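Local coordinates for OmpA family protein (Klebsiella pneumoniae subsp. pneumoniae, PDB 7RJJ) that probably ties the outer membrane to the cell wall through its peptidoglycan-binding OmpA-like domain, which here holds D-alanine, at residues A48-S53 against N109-I114. Sequence-based numbering, arbitrary orientation.
Sequences AGHTDS and NRRVEI. With DAL (D-alanine), chain C.
The guanidinium of R111 lies flat on one face of the H50 imidazole, centres 3.6 Å apart and planes 20° from parallel, with NH2 over the middle of the ring. R111 O lies at the edge of the imidazole, in its plane, and the ring of Y91 also meets H50, its plane parallel to the imidazole. These groups sit where two antiparallel central strands of the OmpA-like domain, 43-49 and 112-117, run out into the loops of the D-alanine site. R111 is fixed in rotation by several bonds. At its edge, NE points straight at E113 OE2 (2.8 Å), a salt bridge lying in the guanidinium plane, and NH1 meets a water that in turn donates to T51 O; N109 O also takes NH1, but tilted from the plane. NH2 is taken by R95 O. CG of R111 sits between its own backbone N and carbonyl carbon (chi1 73°), and from there the extended chain brings the guanidinium over H50. E113 CG comes within 3.5 Å of H50 NE2, and the bend at chi2 carries the carboxylate back to R111 NE, nearly perpendicular to the imidazole.

A48 and E113 form a hydrogen-bonded pair, bonded in both directions, and G49 with V112 the non-hydrogen-bonded pair next to it, the V112 CA-H leaning on A48 O. Farther along, H50 N still reaches R111 O, though the bond is bent (134°).

At the ligand end D52 and R110 run side by side. R110 NH1 meets D52 OD2 at 2.9 Å, in the guanidinium plane but with the carboxylate turned almost at right angles to it; NE of R110 goes to F15 O. This pairing probably helps position D52 beside D-alanine, which is also hydrogen-bonded to R67 and G18. The backbone contributes too: D52 N donates to D-alanine OXT at 3.0 Å.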
ATOM      1  N   ALA A  48      -1.687   3.725   1.016  1.00  8.50           N
ATOM      2  CA  ALA A  48      -2.976   3.351   1.642  1.00  8.64           C
ATOM      3  C   ALA A  48      -3.103   1.834   1.749  1.00  9.13           C
ATOM      4  O   ALA A  48      -2.962   1.132   0.706  1.00  9.62           O
ATOM      5  CB  ALA A  48      -4.117   3.938   0.852  1.00  8.94           C
ATOM      6  N   GLY A  49      -3.319   1.355   2.974  1.00  9.50           N
ATOM      7  CA  GLY A  49      -3.505  -0.088   3.217  1.00 10.21           C
ATOM      8  C   GLY A  49      -4.973  -0.467   3.219  1.00 10.57           C
ATOM      9  O   GLY A  49      -5.845   0.387   3.555  1.00 10.56           O
ATOM     10  N   HIS A  50      -5.244  -1.735   2.904  1.00 11.51           N
ATOM     11  CA  HIS A  50      -6.623  -2.261   2.829  1.00 12.15           C
ATOM     12  C   HIS A  50      -6.653  -3.680   3.397  1.00 13.18           C
ATOM     13  O   HIS A  50      -5.573  -4.307   3.530  1.00 13.56           O
ATOM     14  CB  HIS A  50      -7.103  -2.279   1.379  1.00 12.81           C
ATOM     15  CG  HIS A  50      -7.135  -0.944   0.716  1.00 12.59           C
ATOM     16  ND1 HIS A  50      -8.295  -0.210   0.619  1.00 13.13           N
ATOM     17  CD2 HIS A  50      -6.179  -0.240   0.075  1.00 12.34           C
ATOM     18  CE1 HIS A  50      -8.056   0.911  -0.029  1.00 13.34           C
ATOM     19  NE2 HIS A  50      -6.755   0.929  -0.373  1.00 12.59           N
ATOM     20  N   THR A  51      -7.851  -4.159   3.687  1.00 14.18           N
ATOM     21  CA  THR A  51      -8.032  -5.536   4.218  1.00 15.61           C
ATOM     22  C   THR A  51      -9.241  -6.175   3.544  1.00 16.97           C
ATOM     23  O   THR A  51      -9.989  -5.447   2.868  1.00 16.61           O
ATOM     24  CB  THR A  51      -8.304  -5.531   5.727  1.00 15.82           C
ATOM     25  OG1 THR A  51      -9.621  -5.027   5.954  1.00 15.92           O
ATOM     26  CG2 THR A  51      -7.311  -4.693   6.501  1.00 15.60           C
ATOM     27  N   ASP A  52      -9.366  -7.502   3.670  1.00 18.86           N
ATOM     28  CA  ASP A  52     -10.601  -8.178   3.201  1.00 20.99           C
ATOM     29  C   ASP A  52     -11.616  -7.933   4.328  1.00 21.65           C
ATOM     30  O   ASP A  52     -11.220  -7.327   5.354  1.00 20.31           O
ATOM     31  CB  ASP A  52     -10.339  -9.647   2.847  1.00 23.08           C
ATOM     32  CG  ASP A  52      -9.826 -10.488   4.000  1.00 23.71           C
ATOM     33  OD1 ASP A  52     -10.127 -10.130   5.148  1.00 24.23           O
ATOM     34  OD2 ASP A  52      -9.113 -11.497   3.738  1.00 25.54           O
ATOM     35  N   SER A  53     -12.864  -8.369   4.171  1.00 22.95           N
ATOM     36  CA  SER A  53     -13.876  -8.086   5.225  1.00 24.20           C
ATOM     37  C   SER A  53     -13.852  -9.145   6.347  1.00 24.86           C
ATOM     38  O   SER A  53     -14.763  -9.115   7.171  1.00 25.32           O
ATOM     39  CB  SER A  53     -15.246  -7.993   4.613  1.00 25.73           C
ATOM     40  OG  SER A  53     -15.593  -9.231   4.029  1.00 26.20           O
ATOM     41  N   ASN A 109      -8.076  -8.174  -2.028  1.00 17.18           N
ATOM     42  CA  ASN A 109      -8.453  -7.037  -1.144  1.00 16.01           C
ATOM     43  C   ASN A 109      -7.346  -6.743  -0.121  1.00 15.50           C
ATOM     44  O   ASN A 109      -7.238  -5.564   0.312  1.00 14.84           O
ATOM     45  CB  ASN A 109      -9.819  -7.270  -0.501  1.00 16.49           C
ATOM     46  CG  ASN A 109     -10.954  -7.176  -1.499  1.00 17.27           C
ATOM     47  OD1 ASN A 109     -10.895  -6.381  -2.445  1.00 17.07           O
ATOM     48  ND2 ASN A 109     -12.004  -7.960  -1.286  1.00 18.18           N
ATOM     49  N   ARG A 110      -6.591  -7.762   0.294  1.00 16.36           N
ATOM     50  CA  ARG A 110      -5.458  -7.567   1.237  1.00 16.33           C
ATOM     51  C   ARG A 110      -4.359  -6.880   0.429  1.00 15.83           C
ATOM     52  O   ARG A 110      -3.543  -7.591  -0.182  1.00 16.38           O
ATOM     53  CB  ARG A 110      -5.026  -8.920   1.817  1.00 17.83           C
ATOM     54  CG  ARG A 110      -6.144  -9.658   2.539  1.00 18.81           C
ATOM     55  CD  ARG A 110      -5.663 -10.900   3.269  1.00 20.62           C
ATOM     56  NE  ARG A 110      -5.159 -11.967   2.408  1.00 21.78           N
ATOM     57  CZ  ARG A 110      -5.870 -13.027   1.988  1.00 22.87           C
ATOM     58  NH1 ARG A 110      -7.138 -13.162   2.324  1.00 22.83           N
ATOM     59  NH2 ARG A 110      -5.305 -13.943   1.221  1.00 24.12           N
ATOM     60  N   ARG A 111      -4.319  -5.544   0.454  1.00 14.89           N
ATOM     61  CA  ARG A 111      -3.383  -4.885  -0.476  1.00 14.85           C
ATOM     62  C   ARG A 111      -2.990  -3.480  -0.018  1.00 13.62           C
ATOM     63  O   ARG A 111      -3.530  -2.972   0.984  1.00 13.26           O
ATOM     64  CB  ARG A 111      -4.125  -4.761  -1.807  1.00 15.53           C
ATOM     65  CG  ARG A 111      -5.214  -3.698  -1.772  1.00 15.33           C
ATOM     66  CD  ARG A 111      -6.190  -3.782  -2.927  1.00 16.61           C
ATOM     67  NE  ARG A 111      -6.987  -2.563  -3.021  1.00 16.95           N
ATOM     68  CZ  ARG A 111      -8.098  -2.327  -2.340  1.00 17.86           C
ATOM     69  NH1 ARG A 111      -8.571  -3.228  -1.488  1.00 18.66           N
ATOM     70  NH2 ARG A 111      -8.736  -1.181  -2.505  1.00 18.08           N
ATOM     71  N   VAL A 112      -2.076  -2.883  -0.770  1.00 13.57           N
ATOM     72  CA  VAL A 112      -1.667  -1.467  -0.573  1.00 12.83           C
ATOM     73  C   VAL A 112      -1.776  -0.763  -1.931  1.00 13.44           C
ATOM     74  O   VAL A 112      -1.456  -1.392  -2.961  1.00 14.51           O
ATOM     75  CB  VAL A 112      -0.259  -1.361   0.038  1.00 12.89           C
ATOM     76  CG1 VAL A 112       0.388  -0.017  -0.255  1.00 12.35           C
ATOM     77  CG2 VAL A 112      -0.270  -1.668   1.527  1.00 13.04           C
ATOM     78  N   GLU A 113      -2.273   0.471  -1.909  1.00 13.95           N
ATOM     79  CA  GLU A 113      -2.434   1.362  -3.081  1.00 15.47           C
ATOM     80  C   GLU A 113      -1.518   2.570  -2.851  1.00 14.17           C
ATOM     81  O   GLU A 113      -1.446   3.026  -1.684  1.00 13.92           O
ATOM     82  CB  GLU A 113      -3.881   1.850  -3.192  1.00 17.89           C
ATOM     83  CG  GLU A 113      -4.925   0.755  -3.338  1.00 20.97           C
ATOM     84  CD  GLU A 113      -5.024   0.096  -4.702  1.00 25.27           C
ATOM     85  OE1 GLU A 113      -4.231   0.471  -5.613  1.00 28.24           O
ATOM     86  OE2 GLU A 113      -5.924  -0.772  -4.869  1.00 29.86           O
ATOM     87  N   ILE A 114      -0.817   3.024  -3.885  1.00 13.86           N
ATOM     88  CA  ILE A 114       0.082   4.208  -3.759  1.00 13.57           C
ATOM     89  C   ILE A 114      -0.407   5.293  -4.721  1.00 13.90           C
ATOM     90  O   ILE A 114      -0.717   4.976  -5.896  1.00 14.58           O
ATOM     91  CB  ILE A 114       1.556   3.823  -4.003  1.00 14.19           C
ATOM     92  CG1 ILE A 114       2.051   2.822  -2.955  1.00 13.96           C
ATOM     93  CG2 ILE A 114       2.442   5.060  -4.046  1.00 14.62           C
ATOM     94  CD1 ILE A 114       3.432   2.267  -3.219  1.00 15.26           C
TER
HETATM   95  N   DAL C 601      -9.422  -9.141   7.274  1.00 24.99           N
HETATM   96  CA  DAL C 601      -8.292 -10.119   7.231  1.00 25.85           C
HETATM   97  CB  DAL C 601      -7.844 -10.446   8.632  1.00 29.05           C
HETATM   98  C   DAL C 601      -7.145  -9.553   6.383  1.00 25.73           C
HETATM   99  O   DAL C 601      -6.016 -10.038   6.448  1.00 23.42           O
HETATM  100  OXT DAL C 601      -7.315  -8.618   5.595  1.00 22.22           O
HETATM  101  O   HOH W   1     -10.376  -3.841   0.798  1.00 23.33           O